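Local coordinates for phospholethanolamine N-methyltransferase 2 (Haemonchus contortus, PDB 4KRI), which probably catalyses S-adenosylmethionine-dependent methylation of phosphomonomethylethanolamine and its dimethyl product on the nematode route to phosphocholine, at residues T183-T188 against T255-V260; Q152-F157 against E263-E268. All coordinates share one frame; numbering follows the deposited sequence.

Contact 1 (T183-T188 against T255-V260); sequences TQYTDT and TNMLAV. With SAH (S-adenosyl-L-homocysteine), chain D; 1SH (2-(methylamino)ethyl dihydrogen phosphate), chain E.
The Tyr185 ring is packed on both faces: the Met257 methyl CE stands over one, displaced toward the rim, and the aliphatic CG of Gln184 lies against the opposite one. The ribose of S-adenosylhomocysteine comes in obliquely, its C3' 3.7 Å from Tyr185 CE2. This Met-aromatic contact belongs to the active site of a Rossmann-like methyltransferase domain, where helix 255-268 runs beside the bound S-adenosylhomocysteine. Met257 CE sits 3.7 Å from the centroid of the Tyr185 ring, 26° off its normal, whereas the sulfur is further off and oblique. The bend at the second torsion of Met257 (-71°) and the near-extended third torsion together carry CE over the ring, while CG stays 3.3 Å from the ribose O3'. The tyrosine hydroxyl reaches toward the substrate: Tyr185 OH is 3.5 Å from the methyl carbon C3 of phosphomonomethylethanolamine and is hydrogen-bonded to His301. Gln184 extends its amide to the phosphate end, NE2 lying 3.1 Å from the ester oxygen O2 of that ligand and hydrogen-bonded to the hydroxyls of Tyr193 and Tyr347.

Away from the ligands, Asn256 fastens the turn between helices 176-184 and 187-197. Its ND2 donates a nearly straight bond to Tyr185 O, arriving in the carbonyl plane on a lone pair. The Asp187 side chain crosses that of Asn256 at about a right angle, with the carboxylate and amide planes 53° apart. Two waters link these residues. One sits between Asp187 OD1 and Asn256 O; the other lies 3.0 Å from Asp187 OD2 and 2.8 Å from Asn256 OD1.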
loop_
_atom_site.group_PDB
_atom_site.type_symbol
_atom_site.label_atom_id
_atom_site.label_comp_id
_atom_site.label_asym_id
_atom_site.label_seq_id
_atom_site.Cartn_x
_atom_site.Cartn_y
_atom_site.Cartn_z
ATOM N N THR A 183 4.356 -14.924 1.980
ATOM C CA THR A 183 5.011 -15.444 3.173
ATOM C C THR A 183 4.348 -14.965 4.458
ATOM O O THR A 183 3.478 -15.638 5.005
ATOM C CB THR A 183 6.504 -15.059 3.198
ATOM O OG1 THR A 183 7.044 -15.164 1.872
ATOM C CG2 THR A 183 7.269 -15.972 4.139
ATOM N N GLN A 184 4.749 -13.793 4.934
ATOM C CA GLN A 184 4.260 -13.308 6.220
ATOM C C GLN A 184 2.795 -12.881 6.157
ATOM O O GLN A 184 2.022 -13.122 7.092
ATOM C CB GLN A 184 5.121 -12.141 6.725
ATOM C CG GLN A 184 4.740 -11.674 8.127
ATOM C CD GLN A 184 5.721 -10.675 8.727
ATOM O OE1 GLN A 184 6.594 -10.146 8.037
ATOM N NE2 GLN A 184 5.578 -10.415 10.019
ATOM N N TYR A 185 2.414 -12.251 5.055
ATOM C CA TYR A 185 1.082 -11.675 4.967
ATOM C C TYR A 185 0.215 -12.379 3.925
ATOM O O TYR A 185 -0.407 -11.739 3.077
ATOM C CB TYR A 185 1.169 -10.161 4.726
ATOM C CG TYR A 185 1.941 -9.419 5.810
ATOM C CD1 TYR A 185 1.620 -9.563 7.156
ATOM C CD2 TYR A 185 3.005 -8.593 5.489
ATOM C CE1 TYR A 185 2.321 -8.889 8.140
ATOM C CE2 TYR A 185 3.714 -7.914 6.477
ATOM C CZ TYR A 185 3.366 -8.066 7.794
ATOM O OH TYR A 185 4.078 -7.389 8.773
ATOM N N THR A 186 0.195 -13.707 3.994
ATOM C CA THR A 186 -0.849 -14.488 3.337
ATOM C C THR A 186 -2.172 -14.164 4.000
ATOM O O THR A 186 -2.197 -13.649 5.116
ATOM C CB THR A 186 -0.632 -15.997 3.505
ATOM O OG1 THR A 186 -0.556 -16.320 4.903
ATOM C CG2 THR A 186 0.644 -16.443 2.800
ATOM N N ASP A 187 -3.272 -14.486 3.334
ATOM C CA ASP A 187 -4.580 -14.253 3.935
ATOM C C ASP A 187 -4.716 -14.932 5.309
ATOM O O ASP A 187 -5.157 -14.308 6.273
ATOM C CB ASP A 187 -5.699 -14.695 2.987
ATOM C CG ASP A 187 -5.941 -13.694 1.868
ATOM O OD1 ASP A 187 -5.443 -12.546 1.969
ATOM O OD2 ASP A 187 -6.639 -14.048 0.893
ATOM N N THR A 188 -4.315 -16.197 5.410
ATOM C CA THR A 188 -4.393 -16.891 6.695
ATOM C C THR A 188 -3.464 -16.277 7.740
ATOM O O THR A 188 -3.818 -16.184 8.920
ATOM C CB THR A 188 -4.114 -18.412 6.575
ATOM O OG1 THR A 188 -2.839 -18.619 5.955
ATOM C CG2 THR A 188 -5.181 -19.075 5.748
ATOM N N THR A 255 -1.334 -6.290 -1.393
ATOM C CA THR A 255 -2.717 -6.334 -1.851
ATOM C C THR A 255 -3.579 -7.210 -0.953
ATOM O O THR A 255 -4.775 -6.959 -0.820
ATOM C CB THR A 255 -2.855 -6.829 -3.301
ATOM O OG1 THR A 255 -1.979 -7.941 -3.511
ATOM C CG2 THR A 255 -2.520 -5.705 -4.275
ATOM N N ASN A 256 -2.992 -8.244 -0.357
ATOM C CA ASN A 256 -3.720 -9.045 0.628
ATOM C C ASN A 256 -4.226 -8.200 1.802
ATOM O O ASN A 256 -5.383 -8.328 2.213
ATOM C CB ASN A 256 -2.870 -10.193 1.169
ATOM C CG ASN A 256 -2.740 -11.335 0.196
ATOM O OD1 ASN A 256 -3.509 -11.446 -0.754
ATOM N ND2 ASN A 256 -1.772 -12.219 0.449
ATOM N N MET A 257 -3.357 -7.338 2.322
ATOM C CA MET A 257 -3.705 -6.435 3.412
ATOM C C MET A 257 -4.762 -5.432 2.981
ATOM O O MET A 257 -5.796 -5.264 3.638
ATOM C CB MET A 257 -2.463 -5.652 3.870
ATOM C CG MET A 257 -1.471 -6.453 4.650
ATOM S SD MET A 257 -2.138 -6.823 6.280
ATOM C CE MET A 257 -0.652 -7.082 7.202
ATOM N N LEU A 258 -4.506 -4.749 1.871
ATOM C CA LEU A 258 -5.383 -3.656 1.493
ATOM C C LEU A 258 -6.740 -4.155 1.004
ATOM O O LEU A 258 -7.744 -3.457 1.138
ATOM C CB LEU A 258 -4.711 -2.747 0.460
ATOM C CG LEU A 258 -5.092 -1.284 0.697
ATOM C CD1 LEU A 258 -4.458 -0.796 1.982
ATOM C CD2 LEU A 258 -4.710 -0.393 -0.472
ATOM N N ALA A 259 -6.790 -5.374 0.465
ATOM C CA ALA A 259 -8.078 -5.950 0.088
ATOM C C ALA A 259 -9.034 -5.942 1.282
ATOM O O ALA A 259 -10.236 -5.668 1.126
ATOM C CB ALA A 259 -7.894 -7.369 -0.424
ATOM N N VAL A 260 -8.498 -6.247 2.460
ATOM C CA VAL A 260 -9.293 -6.290 3.688
ATOM C C VAL A 260 -9.694 -4.889 4.135
ATOM O O VAL A 260 -10.852 -4.634 4.468
ATOM C CB VAL A 260 -8.528 -6.975 4.821
ATOM C CG1 VAL A 260 -9.361 -6.997 6.088
ATOM C CG2 VAL A 260 -8.135 -8.388 4.414
HETATM N N SAH D . -0.024 -0.188 10.537
HETATM C CA SAH D . -0.904 -1.385 10.555
HETATM C CB SAH D . -0.212 -2.571 9.775
HETATM C CG SAH D . 1.047 -3.179 10.385
HETATM S SD SAH D . 1.755 -4.497 9.348
HETATM C C SAH D . -1.332 -1.724 11.928
HETATM O O SAH D . -1.029 -0.999 12.866
HETATM O OXT SAH D . -2.173 -2.594 12.088
HETATM C "C5'" SAH D . 3.007 -3.751 8.287
HETATM C "C4'" SAH D . 2.554 -3.347 7.000
HETATM O "O4'" SAH D . 3.604 -2.574 6.361
HETATM C "C3'" SAH D . 2.349 -4.524 6.124
HETATM O "O3'" SAH D . 1.001 -4.545 5.707
HETATM C "C2'" SAH D . 3.237 -4.327 4.977
HETATM O "O2'" SAH D . 2.665 -4.753 3.763
HETATM C "C1'" SAH D . 3.480 -2.853 5.004
HETATM N N9 SAH D . 4.696 -2.441 4.220
HETATM C C8 SAH D . 5.955 -2.915 4.360
HETATM N N7 SAH D . 6.750 -2.238 3.526
HETATM C C5 SAH D . 6.008 -1.322 2.869
HETATM C C6 SAH D . 6.312 -0.360 1.896
HETATM N N6 SAH D . 7.592 -0.207 1.410
HETATM N N1 SAH D . 5.305 0.415 1.439
HETATM C C2 SAH D . 4.055 0.281 1.896
HETATM N N3 SAH D . 3.733 -0.627 2.834
HETATM C C4 SAH D . 4.683 -1.446 3.324
HETATM O O4 1SH E . 6.047 -10.248 15.315
HETATM P P1 1SH E . 6.047 -10.716 13.862
HETATM O O1 1SH E . 7.415 -10.827 13.314
HETATM O O3 1SH E . 5.316 -12.109 13.768
HETATM O O2 1SH E . 5.279 -9.637 12.994
HETATM C C1 1SH E . 4.059 -9.263 13.372
HETATM C C2 1SH E . 3.468 -8.070 12.631
HETATM N N1 1SH E . 4.110 -6.799 12.819
HETATM C C3 1SH E . 3.513 -5.879 11.920
HETATM O O HOH W 1 -6.836 -10.566 1.565
HETATM O O HOH W 2 -6.207 -11.882 -1.133
#

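Contact 2 (Q152-F157 against E263-E268); sequences QNWLDF and ERVHKE
A histidine side chain from a helix, His266, takes a backbone N-H from a neighbouring turn: Trp154 N donates to His266 ND1 at 3.1 Å, with an N-H...N angle of 166°. The donor lies only 6° out of the imidazole plane, at the ring edge, which implies that ND1 carries no proton here. The turn is an Asx turn, in which Asn153 OD1 accepts from Leu155 N at 2.9 Å, and it leads from helix 145-151 into strand 156-166. It thereby joins the N-terminal part of this di-domain protein to helix 255-268 of the methyltransferase domain.

Leu155 covers one face of the imidazole, with CD1 almost above the centre, 3.6 Å from the ring centroid and 11° off the normal. Together, the hydrogen bond at the edge and the methyl over the face restrict rotation of the His266 ring. CG of His266 is anti to its own backbone N, a setting that swings the imidazole across to the turn. The same Asn153 OD1 that closes the turn also comes obliquely to His266 CE1, at 3.4 Å.

Trp154 packs against Val265, the residue just before His266 in the helix. Val265 crosses the indole at about a right angle and spreads both methyls along its pyrrole part. CG1 stands over the face of the five-membered ring, 3.8 Å from its centroid. The indole nitrogen finds its polar partner in the carbonyl of Val273, at the start of strand 273-277, while Val265 CG2 lies 3.7 Å from Trp154 NE1.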
loop_
_atom_site.group_PDB
_atom_site.type_symbol
_atom_site.label_atom_id
_atom_site.label_comp_id
_atom_site.label_asym_id
_atom_site.label_seq_id
_atom_site.Cartn_x
_atom_site.Cartn_y
_atom_site.Cartn_z
ATOM N N GLN A 152 -20.310 6.872 -2.515
ATOM C CA GLN A 152 -19.945 5.967 -1.427
ATOM C C GLN A 152 -19.390 4.632 -1.934
ATOM O O GLN A 152 -19.763 3.557 -1.456
ATOM C CB GLN A 152 -21.131 5.757 -0.480
ATOM C CG GLN A 152 -21.351 6.925 0.494
ATOM C CD GLN A 152 -22.286 6.566 1.620
ATOM O OE1 GLN A 152 -23.292 5.896 1.408
ATOM N NE2 GLN A 152 -21.970 7.015 2.820
ATOM N N ASN A 153 -18.512 4.725 -2.927
ATOM C CA ASN A 153 -17.928 3.554 -3.569
ATOM C C ASN A 153 -16.412 3.607 -3.459
ATOM O O ASN A 153 -15.779 4.463 -4.075
ATOM C CB ASN A 153 -18.330 3.543 -5.048
ATOM C CG ASN A 153 -17.732 2.375 -5.810
ATOM O OD1 ASN A 153 -17.146 1.463 -5.220
ATOM N ND2 ASN A 153 -17.906 2.386 -7.136
ATOM N N TRP A 154 -15.844 2.680 -2.684
ATOM C CA TRP A 154 -14.404 2.607 -2.432
ATOM C C TRP A 154 -13.737 1.554 -3.308
ATOM O O TRP A 154 -12.525 1.344 -3.217
ATOM C CB TRP A 154 -14.139 2.273 -0.947
ATOM C CG TRP A 154 -14.251 3.451 0.021
ATOM C CD1 TRP A 154 -13.206 4.160 0.569
ATOM C CD2 TRP A 154 -15.458 4.036 0.555
ATOM N NE1 TRP A 154 -13.696 5.150 1.393
ATOM C CE2 TRP A 154 -15.059 5.092 1.411
ATOM C CE3 TRP A 154 -16.828 3.774 0.388
ATOM C CZ2 TRP A 154 -15.990 5.887 2.094
ATOM C CZ3 TRP A 154 -17.746 4.565 1.070
ATOM C CH2 TRP A 154 -17.319 5.611 1.918
ATOM N N LEU A 155 -14.520 0.898 -4.163
ATOM C CA LEU A 155 -13.992 -0.188 -4.993
ATOM C C LEU A 155 -13.924 0.152 -6.485
ATOM O O LEU A 155 -14.016 -0.733 -7.348
ATOM C CB LEU A 155 -14.816 -1.459 -4.788
ATOM C CG LEU A 155 -14.983 -1.868 -3.330
ATOM C CD1 LEU A 155 -15.970 -3.030 -3.261
ATOM C CD2 LEU A 155 -13.634 -2.243 -2.706
ATOM N N ASP A 156 -13.749 1.429 -6.787
ATOM C CA ASP A 156 -13.588 1.871 -8.170
ATOM C C ASP A 156 -12.082 2.104 -8.311
ATOM O O ASP A 156 -11.535 3.014 -7.691
ATOM C CB ASP A 156 -14.410 3.155 -8.383
ATOM C CG ASP A 156 -14.612 3.497 -9.841
ATOM O OD1 ASP A 156 -14.013 2.813 -10.709
ATOM O OD2 ASP A 156 -15.371 4.463 -10.130
ATOM N N PHE A 157 -11.393 1.253 -9.071
ATOM C CA PHE A 157 -9.918 1.253 -9.023
ATOM C C PHE A 157 -9.219 1.776 -10.278
ATOM O O PHE A 157 -9.748 1.674 -11.379
ATOM C CB PHE A 157 -9.421 -0.154 -8.706
ATOM C CG PHE A 157 -9.821 -0.630 -7.344
ATOM C CD1 PHE A 157 -9.238 -0.083 -6.214
ATOM C CD2 PHE A 157 -10.805 -1.598 -7.197
ATOM C CE1 PHE A 157 -9.594 -0.520 -4.945
ATOM C CE2 PHE A 157 -11.182 -2.036 -5.936
ATOM C CZ PHE A 157 -10.570 -1.494 -4.805
ATOM N N GLU A 263 -12.369 -3.636 1.677
ATOM C CA GLU A 263 -13.659 -4.303 1.855
ATOM C C GLU A 263 -14.378 -3.693 3.042
ATOM O O GLU A 263 -15.591 -3.436 2.997
ATOM C CB GLU A 263 -13.440 -5.792 2.124
ATOM C CG GLU A 263 -14.706 -6.550 2.479
ATOM C CD GLU A 263 -14.452 -8.025 2.725
ATOM O OE1 GLU A 263 -13.320 -8.491 2.470
ATOM O OE2 GLU A 263 -15.388 -8.719 3.173
ATOM N N ARG A 264 -13.616 -3.444 4.099
ATOM C CA ARG A 264 -14.204 -2.978 5.346
ATOM C C ARG A 264 -14.652 -1.523 5.297
ATOM O O ARG A 264 -15.714 -1.183 5.806
ATOM C CB ARG A 264 -13.283 -3.284 6.522
ATOM C CG ARG A 264 -13.250 -4.776 6.815
ATOM C CD ARG A 264 -12.307 -5.139 7.934
ATOM N NE ARG A 264 -12.153 -6.590 8.002
ATOM C CZ ARG A 264 -11.442 -7.229 8.924
ATOM N NH1 ARG A 264 -10.824 -6.554 9.881
ATOM N NH2 ARG A 264 -11.364 -8.555 8.892
ATOM N N VAL A 265 -13.876 -0.662 4.657
ATOM C CA VAL A 265 -14.324 0.719 4.554
ATOM C C VAL A 265 -15.480 0.854 3.562
ATOM O O VAL A 265 -16.377 1.674 3.768
ATOM C CB VAL A 265 -13.169 1.714 4.241
ATOM C CG1 VAL A 265 -12.690 1.547 2.805
ATOM C CG2 VAL A 265 -13.648 3.158 4.481
ATOM N N HIS A 266 -15.494 0.040 2.503
ATOM C CA HIS A 266 -16.590 0.090 1.544
ATOM C C HIS A 266 -17.911 -0.327 2.200
ATOM O O HIS A 266 -18.978 0.206 1.893
ATOM C CB HIS A 266 -16.289 -0.800 0.329
ATOM C CG HIS A 266 -17.356 -0.792 -0.713
ATOM N ND1 HIS A 266 -17.471 0.201 -1.665
ATOM C CD2 HIS A 266 -18.365 -1.666 -0.962
ATOM C CE1 HIS A 266 -18.500 -0.060 -2.451
ATOM N NE2 HIS A 266 -19.056 -1.189 -2.049
ATOM N N LYS A 267 -17.833 -1.288 3.103
ATOM C CA LYS A 267 -19.041 -1.751 3.779
ATOM C C LYS A 267 -19.507 -0.808 4.881
ATOM O O LYS A 267 -20.709 -0.572 5.039
ATOM C CB LYS A 267 -18.825 -3.152 4.339
ATOM C CG LYS A 267 -18.748 -4.202 3.249
ATOM C CD LYS A 267 -18.822 -5.609 3.819
ATOM C CE LYS A 267 -18.752 -6.655 2.711
ATOM N NZ LYS A 267 -18.029 -7.869 3.173
ATOM N N GLU A 268 -18.552 -0.259 5.622
ATOM C CA GLU A 268 -18.850 0.536 6.816
ATOM C C GLU A 268 -19.030 2.023 6.494
ATOM O O GLU A 268 -19.825 2.717 7.136
ATOM C CB GLU A 268 -17.757 0.312 7.866
ATOM C CG GLU A 268 -17.809 -1.103 8.482
ATOM C CD GLU A 268 -16.500 -1.571 9.119
ATOM O OE1 GLU A 268 -15.556 -0.766 9.275
ATOM O OE2 GLU A 268 -16.417 -2.772 9.475
#

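Overall arrangement
Helix 255-268 carries one side of both contacts: its first turns, 255-260, serve contact 1, and its last turns, 263-268, serve contact 2. The two centres are about 17 Å apart. Along the chain, 152-157 comes first and leads into strand 156-166; then follow 183-188, at the junction of helices 176-184 and 187-197, and finally the shared helix, so contact 1 is nested inside the loop closed by contact 2. Contact 1 borders both ligands, whereas contact 2 lies at the junction with the N-terminal part. A single helix thus spans the distance between the active site and the inter-domain packing of this di-domain methyltransferase.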